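Local coordinates for lipoprotein LPPX (Mycobacterium tuberculosis, PDB 2BYO) that probably carries phthiocerol dimycocerosates from the cell membrane to the outer membrane, sheltering the lipid in a large hydrophobic cavity, at residues A[40-45]-A[59-64]; A[36-41]-A[195-200]; A[169-174]-A[182-187]. All coordinates share one frame; numbering follows the deposited sequence.

Contact 1. Residues A[40-45]-A[59-64]; sequences SVHVAV and SADVDV. With ZN (zinc ion), chain C.
His42 and Asp61 clasp a zinc ion between neighbouring antiparallel strands: His42 NE2 lies 2.0 Å from the metal and Asp61 OD2 also 2.0 Å, with two waters completing the modelled shell at 2.3 and 2.4 Å. With CG anti to the backbone N (chi1 -179°), the His42 ring leans toward strand 57-65 and brings NE2 to the metal. Asp61 OD2 approaches at the ring edge, near the ring plane, while the carboxylate is turned 42° from the ring. At the other nitrogen, His42 ND1 and Asp63 OD1 stand 2.7 Å apart because both bind a second zinc ion. Over one face of the ring sits the carbonyl oxygen of Val62.

In the second shell, Arg46 makes a salt bridge with Asp61 OD1, the oxygen that does not bind this zinc ion. The backbones hold the ligands in register through paired hydrogen bonds at Val41–Val64, Val43–Val62 and Val45–Ala60; the bond from Val43 N to Val62 O is 2.8 Å long and nearly straight at 174°. These apolar residues face the opposite side of the sheet from the metals, and Val43 touches the bound docosahexaenoic acid there. With both ring nitrogens of His42 bound to zinc, the ring is probably deprotonated, consistent with an imidazolate bridging the two metals, its negative charge probably stabilised by them.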
loop_
_atom_site.group_PDB
_atom_site.type_symbol
_atom_site.label_atom_id
_atom_site.label_comp_id
_atom_site.label_asym_id
_atom_site.label_seq_id
_atom_site.Cartn_x
_atom_site.Cartn_y
_atom_site.Cartn_z
ATOM N N SER A 40 10.047 8.242 -6.874
ATOM C CA SER A 40 9.062 7.528 -7.691
ATOM C C SER A 40 9.106 6.042 -7.393
ATOM O O SER A 40 10.100 5.535 -6.881
ATOM C CB SER A 40 9.293 7.785 -9.185
ATOM O OG SER A 40 10.548 7.285 -9.613
ATOM N N VAL A 41 8.015 5.349 -7.693
ATOM C CA VAL A 41 7.918 3.927 -7.419
ATOM C C VAL A 41 6.778 3.341 -8.260
ATOM O O VAL A 41 5.875 4.061 -8.659
ATOM C CB VAL A 41 7.689 3.676 -5.887
ATOM C CG1 VAL A 41 6.332 4.200 -5.437
ATOM C CG2 VAL A 41 7.834 2.203 -5.530
ATOM N N HIS A 42 6.856 2.051 -8.561
ATOM C CA HIS A 42 5.745 1.327 -9.181
ATOM C C HIS A 42 5.094 0.520 -8.071
ATOM O O HIS A 42 5.802 -0.079 -7.246
ATOM C CB HIS A 42 6.258 0.423 -10.305
ATOM C CG HIS A 42 5.184 -0.348 -11.012
ATOM N ND1 HIS A 42 4.586 0.099 -12.173
ATOM C CD2 HIS A 42 4.634 -1.555 -10.747
ATOM C CE1 HIS A 42 3.704 -0.794 -12.582
ATOM N NE2 HIS A 42 3.701 -1.799 -11.723
ATOM N N VAL A 43 3.765 0.571 -8.001
ATOM C CA VAL A 43 2.998 -0.176 -7.006
ATOM C C VAL A 43 2.004 -1.131 -7.677
ATOM O O VAL A 43 1.262 -0.742 -8.605
ATOM C CB VAL A 43 2.237 0.756 -6.037
ATOM C CG1 VAL A 43 1.297 -0.039 -5.166
ATOM C CG2 VAL A 43 3.211 1.504 -5.138
ATOM N N ALA A 44 2.027 -2.379 -7.206
ATOM C CA ALA A 44 1.083 -3.398 -7.605
ATOM C C ALA A 44 0.233 -3.766 -6.400
ATOM O O ALA A 44 0.742 -4.248 -5.375
ATOM C CB ALA A 44 1.810 -4.608 -8.130
ATOM N N VAL A 45 -1.059 -3.511 -6.513
ATOM C CA VAL A 45 -2.021 -3.880 -5.486
ATOM C C VAL A 45 -2.791 -5.118 -5.938
ATOM O O VAL A 45 -3.311 -5.163 -7.047
ATOM C CB VAL A 45 -3.003 -2.731 -5.193
ATOM C CG1 VAL A 45 -4.017 -3.150 -4.130
ATOM C CG2 VAL A 45 -2.246 -1.469 -4.748
ATOM N N SER A 59 -7.643 -4.626 -7.871
ATOM C CA SER A 59 -6.282 -4.824 -8.352
ATOM C C SER A 59 -5.786 -3.524 -8.980
ATOM O O SER A 59 -6.583 -2.763 -9.528
ATOM C CB SER A 59 -6.243 -5.961 -9.385
ATOM O OG SER A 59 -4.920 -6.242 -9.800
ATOM N N ALA A 60 -4.486 -3.245 -8.880
ATOM C CA ALA A 60 -3.905 -2.118 -9.617
ATOM C C ALA A 60 -2.416 -2.297 -9.835
ATOM O O ALA A 60 -1.737 -2.927 -9.032
ATOM C CB ALA A 60 -4.172 -0.794 -8.895
ATOM N N ASP A 61 -1.937 -1.745 -10.947
ATOM C CA ASP A 61 -0.524 -1.544 -11.204
ATOM C C ASP A 61 -0.377 -0.095 -11.603
ATOM O O ASP A 61 -0.928 0.331 -12.631
ATOM C CB ASP A 61 -0.013 -2.454 -12.311
ATOM C CG ASP A 61 0.183 -3.869 -11.830
ATOM O OD1 ASP A 61 -0.822 -4.591 -11.724
ATOM O OD2 ASP A 61 1.335 -4.243 -11.538
ATOM N N VAL A 62 0.373 0.647 -10.790
ATOM C CA VAL A 62 0.366 2.103 -10.838
ATOM C C VAL A 62 1.780 2.678 -10.697
ATOM O O VAL A 62 2.531 2.291 -9.810
ATOM C CB VAL A 62 -0.563 2.662 -9.724
ATOM C CG1 VAL A 62 -0.660 4.181 -9.782
ATOM C CG2 VAL A 62 -1.967 2.072 -9.867
ATOM N N ASP A 63 2.126 3.608 -11.577
ATOM C CA ASP A 63 3.344 4.397 -11.439
ATOM C C ASP A 63 3.037 5.622 -10.595
ATOM O O ASP A 63 2.038 6.291 -10.832
ATOM C CB ASP A 63 3.857 4.838 -12.805
ATOM C CG ASP A 63 4.489 3.709 -13.578
ATOM O OD1 ASP A 63 4.902 2.697 -12.974
ATOM O OD2 ASP A 63 4.586 3.828 -14.809
ATOM N N VAL A 64 3.896 5.902 -9.612
ATOM C CA VAL A 64 3.662 6.972 -8.654
ATOM C C VAL A 64 4.838 7.933 -8.653
ATOM O O VAL A 64 5.996 7.513 -8.580
ATOM C CB VAL A 64 3.470 6.427 -7.217
ATOM C CG1 VAL A 64 3.232 7.576 -6.230
ATOM C CG2 VAL A 64 2.310 5.443 -7.162
HETATM ZN ZN ZN C . 3.070 -3.535 -12.371
HETATM O O HOH W 1 4.651 -5.074 -11.864
HETATM O O HOH W 2 2.727 -3.443 -14.771
#

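Contact 2. Residues A[36-41]-A[195-200]; sequences KGLTSV and LTQSKW. With LNL (alpha-linolenic acid), chain K; HXA (docosa-4,7,10,13,16,19-hexaenoic acid), chain I.
Leu38 is the first residue of 36-41 to meet 195-200; just ahead of it, at the end of helix 22-36, Lys36 lays its CG 3.9 Å from carboxylate oxygen O2 of docosahexaenoic acid. Leu38 then points its isobutyl fork at the pyrrole edge of Trp200, CD2 lying 3.7 Å from Trp200 CD1 and also touching CB, while CD1 of Leu38 reaches the same ring carbon and the amide oxygen of Gln197. That oxygen is already engaged: Trp200 NE1 donates to Gln197 OE1 over 3.0 Å, in the amide plane and on a lone pair, with the acceptor only 8° out of the indole plane. The bond ties down both flat groups, and Gln197 NE2 is left turned toward the lipid, 3.8 Å from C9 of docosahexaenoic acid. The Trp200 ring also stacks on His180.

Ser40 takes part through its backbone, its carbonyl oxygen lying against Trp200 CA, while its OG bonds to Glu202 O.

Val41 ends the walk with its two methyls divided between protein and lipid. CG2 wedges among Gln197 CB, Trp200 CD1 and the carbonyl of Ser198, 3.3 Å from that oxygen. Val41 CG1, held between the backbone N and carbonyl carbon (chi1 66°), faces the lipid chain instead, 4.1 Å from C7 of docosahexaenoic acid. At the start of 195-198, Leu195 touches both lipids, its CD1 3.6 Å from alpha-linolenic acid C7 and its CD2 near docosahexaenoic acid. Strand 40-49 thus starts beside the end of strand 191-198, at the lipid-lined wall of the U-shaped beta-half-barrel found in this lipoprotein.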
loop_
_atom_site.group_PDB
_atom_site.type_symbol
_atom_site.label_atom_id
_atom_site.label_comp_id
_atom_site.label_asym_id
_atom_site.label_seq_id
_atom_site.Cartn_x
_atom_site.Cartn_y
_atom_site.Cartn_z
ATOM N N LYS A 36 9.437 6.788 2.384
ATOM C CA LYS A 36 9.220 8.229 2.429
ATOM C C LYS A 36 10.182 9.036 1.531
ATOM O O LYS A 36 9.815 10.095 1.018
ATOM C CB LYS A 36 9.347 8.739 3.865
ATOM C CG LYS A 36 8.112 8.557 4.701
ATOM C CD LYS A 36 8.214 9.402 5.994
ATOM C CE LYS A 36 6.966 9.260 6.878
ATOM N NZ LYS A 36 7.014 10.159 8.093
ATOM N N GLY A 37 11.406 8.539 1.367
ATOM C CA GLY A 37 12.434 9.224 0.581
ATOM C C GLY A 37 12.394 9.007 -0.926
ATOM O O GLY A 37 13.188 9.598 -1.655
ATOM N N LEU A 38 11.491 8.158 -1.397
ATOM C CA LEU A 38 11.376 7.847 -2.829
ATOM C C LEU A 38 10.899 9.033 -3.662
ATOM O O LEU A 38 10.015 9.785 -3.248
ATOM C CB LEU A 38 10.400 6.681 -3.035
ATOM C CG LEU A 38 10.845 5.328 -2.490
ATOM C CD1 LEU A 38 9.690 4.339 -2.484
ATOM C CD2 LEU A 38 12.007 4.780 -3.312
ATOM N N THR A 39 11.511 9.201 -4.833
ATOM C CA THR A 39 11.068 10.170 -5.817
ATOM C C THR A 39 9.941 9.547 -6.638
ATOM O O THR A 39 9.004 10.234 -7.074
ATOM C CB THR A 39 12.225 10.552 -6.755
ATOM O OG1 THR A 39 13.366 10.933 -5.978
ATOM C CG2 THR A 39 11.836 11.702 -7.661
ATOM N N SER A 40 10.047 8.242 -6.874
ATOM C CA SER A 40 9.062 7.528 -7.691
ATOM C C SER A 40 9.106 6.042 -7.393
ATOM O O SER A 40 10.100 5.535 -6.881
ATOM C CB SER A 40 9.293 7.785 -9.185
ATOM O OG SER A 40 10.548 7.285 -9.613
ATOM N N VAL A 41 8.015 5.349 -7.693
ATOM C CA VAL A 41 7.918 3.927 -7.419
ATOM C C VAL A 41 6.778 3.341 -8.260
ATOM O O VAL A 41 5.875 4.061 -8.659
ATOM C CB VAL A 41 7.689 3.676 -5.887
ATOM C CG1 VAL A 41 6.332 4.200 -5.437
ATOM C CG2 VAL A 41 7.834 2.203 -5.530
ATOM N N LEU A 195 0.386 -5.110 -1.179
ATOM C CA LEU A 195 0.991 -4.024 -1.918
ATOM C C LEU A 195 2.450 -4.347 -2.151
ATOM O O LEU A 195 3.209 -4.543 -1.206
ATOM C CB LEU A 195 0.832 -2.726 -1.137
ATOM C CG LEU A 195 1.189 -1.492 -1.945
ATOM C CD1 LEU A 195 0.270 -0.347 -1.563
ATOM C CD2 LEU A 195 2.671 -1.113 -1.777
ATOM N N THR A 196 2.834 -4.413 -3.416
ATOM C CA THR A 196 4.186 -4.754 -3.798
ATOM C C THR A 196 4.821 -3.562 -4.530
ATOM O O THR A 196 4.262 -3.049 -5.507
ATOM C CB THR A 196 4.178 -6.028 -4.674
ATOM O OG1 THR A 196 3.549 -7.092 -3.942
ATOM C CG2 THR A 196 5.597 -6.457 -5.073
ATOM N N GLN A 197 5.981 -3.117 -4.031
ATOM C CA GLN A 197 6.740 -2.028 -4.659
ATOM C C GLN A 197 7.837 -2.560 -5.588
ATOM O O GLN A 197 8.414 -3.631 -5.354
ATOM C CB GLN A 197 7.412 -1.143 -3.598
ATOM C CG GLN A 197 6.468 -0.391 -2.667
ATOM C CD GLN A 197 7.202 0.468 -1.650
ATOM O OE1 GLN A 197 8.403 0.730 -1.777
ATOM N NE2 GLN A 197 6.476 0.926 -0.641
ATOM N N SER A 198 8.145 -1.768 -6.612
ATOM C CA SER A 198 9.271 -2.022 -7.510
ATOM C C SER A 198 9.630 -0.727 -8.219
ATOM O O SER A 198 8.970 0.298 -8.034
ATOM C CB SER A 198 8.906 -3.107 -8.529
ATOM O OG SER A 198 7.756 -2.729 -9.273
ATOM N N LYS A 199 10.673 -0.775 -9.040
ATOM C CA LYS A 199 11.054 0.354 -9.912
ATOM C C LYS A 199 11.352 1.634 -9.136
ATOM O O LYS A 199 11.109 2.745 -9.604
ATOM C CB LYS A 199 9.991 0.599 -10.996
ATOM C CG LYS A 199 9.643 -0.676 -11.800
ATOM C CD LYS A 199 8.835 -0.368 -13.043
ATOM C CE LYS A 199 9.692 0.091 -14.209
ATOM N NZ LYS A 199 10.421 -1.027 -14.871
ATOM N N TRP A 200 11.907 1.456 -7.945
ATOM C CA TRP A 200 12.221 2.566 -7.056
ATOM C C TRP A 200 13.087 3.574 -7.781
ATOM O O TRP A 200 14.141 3.218 -8.300
ATOM C CB TRP A 200 12.958 2.057 -5.814
ATOM C CG TRP A 200 12.157 1.029 -5.035
ATOM C CD1 TRP A 200 11.220 1.278 -4.068
ATOM C CD2 TRP A 200 12.230 -0.404 -5.165
ATOM N NE1 TRP A 200 10.709 0.085 -3.580
ATOM C CE2 TRP A 200 11.312 -0.958 -4.232
ATOM C CE3 TRP A 200 12.991 -1.273 -5.967
ATOM C CZ2 TRP A 200 11.124 -2.336 -4.092
ATOM C CZ3 TRP A 200 12.809 -2.648 -5.824
ATOM C CH2 TRP A 200 11.876 -3.165 -4.890
HETATM O O1 LNL K . -4.095 7.288 -2.703
HETATM C C1 LNL K . -3.762 6.915 -3.853
HETATM O O2 LNL K . -4.444 6.088 -4.503
HETATM C C2 LNL K . -2.513 7.499 -4.488
HETATM C C3 LNL K . -1.305 6.584 -4.324
HETATM C C4 LNL K . -1.287 5.442 -5.347
HETATM C C5 LNL K . -1.546 4.039 -4.776
HETATM C C6 LNL K . -0.771 3.711 -3.488
HETATM C C7 LNL K . -1.478 2.618 -2.682
HETATM C C8 LNL K . -2.503 3.167 -1.683
HETATM C C9 LNL K . -2.599 2.308 -0.419
HETATM C C10 LNL K . -3.896 1.508 -0.313
HETATM C C11 LNL K . -3.657 0.085 -0.781
HETATM C C12 LNL K . -3.035 -0.846 -0.044
HETATM C C13 LNL K . -2.504 -0.603 1.357
HETATM C C14 LNL K . -1.409 -1.608 1.718
HETATM C C15 LNL K . -1.926 -2.869 2.412
HETATM C C16 LNL K . -0.949 -3.366 3.478
HETATM C C17 LNL K . -0.993 -2.512 4.748
HETATM C C18 LNL K . -0.139 -3.071 5.871
HETATM C C1 HXA I . 4.873 9.899 2.611
HETATM O O1 HXA I . 4.799 11.119 2.896
HETATM O O2 HXA I . 4.462 8.995 3.373
HETATM C C2 HXA I . 5.501 9.515 1.286
HETATM C C3 HXA I . 4.707 8.410 0.582
HETATM C C4 HXA I . 4.804 8.532 -0.943
HETATM C C5 HXA I . 5.589 7.393 -1.599
HETATM C C6 HXA I . 4.693 6.434 -2.392
HETATM C C7 HXA I . 4.672 5.033 -1.797
HETATM C C8 HXA I . 3.341 4.340 -2.062
HETATM C C9 HXA I . 3.337 2.924 -1.484
HETATM C C10 HXA I . 2.464 2.780 -0.235
HETATM C C11 HXA I . 3.246 2.933 1.073
HETATM C C12 HXA I . 3.475 1.599 1.789
HETATM C C13 HXA I . 2.313 1.213 2.713
HETATM C C14 HXA I . 2.628 1.416 4.200
HETATM C C15 HXA I . 2.564 0.103 4.984
HETATM C C16 HXA I . 2.749 0.358 6.477
HETATM C C17 HXA I . 3.179 -0.897 7.229
HETATM C C18 HXA I . 2.719 -0.835 8.689
HETATM C C19 HXA I . 3.558 -1.714 9.615
HETATM C C20 HXA I . 3.072 -3.160 9.609
HETATM C C21 HXA I . 3.878 -4.026 10.575
HETATM C C22 HXA I . 3.829 -5.507 10.244
#

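Contact 3. Residues A[169-174]-A[182-187]; sequences ATVWIA and VRASID. With LNL (alpha-linolenic acid), chain K.
Val171 and Ala184 face the lipid side of a beta hairpin, strands 167-174 and 181-187, with Val171 CG1 4.3 Å from Ala184 CB. Beyond them on that face Ala169 CB rests loosely against Ile186 CG1. Val171 also touches docosahexaenoic acid and Ile28 of helix 22-36, and the Ala184 carbonyl oxygen and Ser185 CA border C16 of alpha-linolenic acid, so this part of the hairpin is a wall of the lipid cavity.

On the opposite face the indole of Trp172 is sandwiched. Thr170 CG2 sits over one side; over the other runs the aliphatic part of Arg183, whose CG is 3.4 Å from Trp172 CE3 and whose CD makes a CH-pi contact with the six-membered ring, 4.1 Å from its centroid. With the chain bent at chi3 (-72°), the guanidinium stands away from the ring face, beyond CD, its plane 79° from the indole, so the two do not stack. Arg183 NE bonds to Thr196 OG1, and Trp172 NE1 to Glu137 OE1, fixing both groups from beyond the hairpin.

Between the strands, Thr170 and Ser185 exchange two backbone bonds and Trp172 N donates to Arg183 O over 2.8 Å. The facing carbonyl, Trp172 O, receives only weak bonds from Val182 N and Arg183 N, since both residues oppose Trp172 in a classic beta bulge. At the polar edge Ser185 OG lies beside the indole rim, 3.7 Å from Trp172 CZ3, and a single water bridges Ser185 OG and Thr170 OG1, 3.1 Å from each oxygen.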
loop_
_atom_site.group_PDB
_atom_site.type_symbol
_atom_site.label_atom_id
_atom_site.label_comp_id
_atom_site.label_asym_id
_atom_site.label_seq_id
_atom_site.Cartn_x
_atom_site.Cartn_y
_atom_site.Cartn_z
ATOM N N ALA A 169 -0.860 -8.384 9.961
ATOM C CA ALA A 169 -0.224 -7.775 8.821
ATOM C C ALA A 169 1.176 -8.365 8.672
ATOM O O ALA A 169 1.698 -9.010 9.603
ATOM C CB ALA A 169 -0.159 -6.268 9.000
ATOM N N THR A 170 1.762 -8.155 7.497
ATOM C CA THR A 170 3.105 -8.632 7.194
ATOM C C THR A 170 3.836 -7.604 6.341
ATOM O O THR A 170 3.217 -6.946 5.504
ATOM C CB THR A 170 3.070 -9.957 6.416
ATOM O OG1 THR A 170 2.213 -10.892 7.086
ATOM C CG2 THR A 170 4.510 -10.560 6.294
ATOM N N VAL A 171 5.135 -7.443 6.579
ATOM C CA VAL A 171 5.980 -6.629 5.707
ATOM C C VAL A 171 7.194 -7.446 5.294
ATOM O O VAL A 171 7.667 -8.294 6.059
ATOM C CB VAL A 171 6.457 -5.304 6.373
ATOM C CG1 VAL A 171 5.260 -4.413 6.723
ATOM C CG2 VAL A 171 7.322 -5.560 7.604
ATOM N N TRP A 172 7.684 -7.178 4.087
ATOM C CA TRP A 172 8.879 -7.810 3.555
ATOM C C TRP A 172 9.869 -6.720 3.187
ATOM O O TRP A 172 9.591 -5.886 2.310
ATOM C CB TRP A 172 8.531 -8.620 2.317
ATOM C CG TRP A 172 7.768 -9.896 2.569
ATOM C CD1 TRP A 172 8.299 -11.145 2.691
ATOM C CD2 TRP A 172 6.343 -10.054 2.680
ATOM N NE1 TRP A 172 7.303 -12.069 2.887
ATOM C CE2 TRP A 172 6.093 -11.430 2.889
ATOM C CE3 TRP A 172 5.254 -9.169 2.642
ATOM C CZ2 TRP A 172 4.799 -11.944 3.041
ATOM C CZ3 TRP A 172 3.972 -9.681 2.795
ATOM C CH2 TRP A 172 3.757 -11.056 3.001
ATOM N N ILE A 173 11.019 -6.732 3.857
ATOM C CA ILE A 173 11.972 -5.636 3.801
ATOM C C ILE A 173 13.259 -6.124 3.180
ATOM O O ILE A 173 13.872 -7.065 3.679
ATOM C CB ILE A 173 12.261 -5.060 5.215
ATOM C CG1 ILE A 173 10.969 -4.508 5.831
ATOM C CG2 ILE A 173 13.323 -3.955 5.152
ATOM C CD1 ILE A 173 11.051 -4.312 7.318
ATOM N N ALA A 174 13.675 -5.461 2.100
ATOM C CA ALA A 174 14.860 -5.865 1.345
ATOM C C ALA A 174 16.070 -5.969 2.263
ATOM O O ALA A 174 16.230 -5.162 3.195
ATOM C CB ALA A 174 15.138 -4.873 0.227
ATOM N N VAL A 182 9.476 -4.048 0.031
ATOM C CA VAL A 182 9.170 -4.783 -1.207
ATOM C C VAL A 182 7.684 -5.164 -1.230
ATOM O O VAL A 182 7.002 -5.029 -2.254
ATOM C CB VAL A 182 10.064 -6.041 -1.358
ATOM C CG1 VAL A 182 9.716 -6.812 -2.634
ATOM C CG2 VAL A 182 11.527 -5.652 -1.367
ATOM N N ARG A 183 7.179 -5.598 -0.082
ATOM C CA ARG A 183 5.790 -5.967 0.033
ATOM C C ARG A 183 5.237 -5.692 1.436
ATOM O O ARG A 183 5.962 -5.730 2.448
ATOM C CB ARG A 183 5.627 -7.446 -0.354
ATOM C CG ARG A 183 4.200 -8.001 -0.353
ATOM C CD ARG A 183 4.157 -9.392 -0.989
ATOM N NE ARG A 183 4.349 -9.314 -2.437
ATOM C CZ ARG A 183 4.521 -10.362 -3.235
ATOM N NH1 ARG A 183 4.562 -11.592 -2.740
ATOM N NH2 ARG A 183 4.669 -10.177 -4.543
ATOM N N ALA A 184 3.941 -5.399 1.466
ATOM C CA ALA A 184 3.189 -5.249 2.698
ATOM C C ALA A 184 1.800 -5.804 2.465
ATOM O O ALA A 184 1.207 -5.587 1.412
ATOM C CB ALA A 184 3.122 -3.791 3.090
ATOM N N SER A 185 1.276 -6.529 3.438
ATOM C CA SER A 185 -0.057 -7.065 3.303
ATOM C C SER A 185 -0.791 -7.112 4.644
ATOM O O SER A 185 -0.174 -7.132 5.710
ATOM C CB SER A 185 -0.025 -8.446 2.631
ATOM O OG SER A 185 0.369 -9.454 3.528
ATOM N N ILE A 186 -2.114 -7.097 4.556
ATOM C CA ILE A 186 -2.973 -7.123 5.715
ATOM C C ILE A 186 -4.103 -8.104 5.435
ATOM O O ILE A 186 -4.645 -8.155 4.326
ATOM C CB ILE A 186 -3.489 -5.708 6.090
ATOM C CG1 ILE A 186 -4.280 -5.749 7.401
ATOM C CG2 ILE A 186 -4.321 -5.091 4.967
ATOM C CD1 ILE A 186 -4.577 -4.377 7.967
ATOM N N ASP A 187 -4.417 -8.901 6.445
ATOM C CA ASP A 187 -5.483 -9.881 6.372
ATOM C C ASP A 187 -6.627 -9.259 7.127
ATOM O O ASP A 187 -6.595 -9.173 8.351
ATOM C CB ASP A 187 -5.035 -11.193 7.009
ATOM C CG ASP A 187 -6.180 -12.156 7.270
ATOM O OD1 ASP A 187 -7.221 -12.130 6.560
ATOM O OD2 ASP A 187 -6.016 -12.967 8.205
HETATM O O1 LNL K . -4.095 7.288 -2.703
HETATM C C1 LNL K . -3.762 6.915 -3.853
HETATM O O2 LNL K . -4.444 6.088 -4.503
HETATM C C2 LNL K . -2.513 7.499 -4.488
HETATM C C3 LNL K . -1.305 6.584 -4.324
HETATM C C4 LNL K . -1.287 5.442 -5.347
HETATM C C5 LNL K . -1.546 4.039 -4.776
HETATM C C6 LNL K . -0.771 3.711 -3.488
HETATM C C7 LNL K . -1.478 2.618 -2.682
HETATM C C8 LNL K . -2.503 3.167 -1.683
HETATM C C9 LNL K . -2.599 2.308 -0.419
HETATM C C10 LNL K . -3.896 1.508 -0.313
HETATM C C11 LNL K . -3.657 0.085 -0.781
HETATM C C12 LNL K . -3.035 -0.846 -0.044
HETATM C C13 LNL K . -2.504 -0.603 1.357
HETATM C C14 LNL K . -1.409 -1.608 1.718
HETATM C C15 LNL K . -1.926 -2.869 2.412
HETATM C C16 LNL K . -0.949 -3.366 3.478
HETATM C C17 LNL K . -0.993 -2.512 4.748
HETATM C C18 LNL K . -0.139 -3.071 5.871
HETATM O O HOH W 3 -0.776 -10.424 6.226
#

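From the N terminus, helix 22-36 leads into the segment that opens contact 2, and strand 40-49 continues from it into contact 1, which closes early as a hairpin with strand 57-65. The chain then builds the outer strands before contact 3 closes a second hairpin, 167-174 with 181-187. Only afterwards does strand 191-198 return beside strand 40-49 and close contact 2, so contact 3 nests inside its long loop while contacts 1 and 3 follow in series. Five consecutive strands of the antiparallel sheet are thereby joined: Ala44 O with Thr196 N links contacts 1 and 2, and Leu195 N with Ala184 O links contacts 2 and 3.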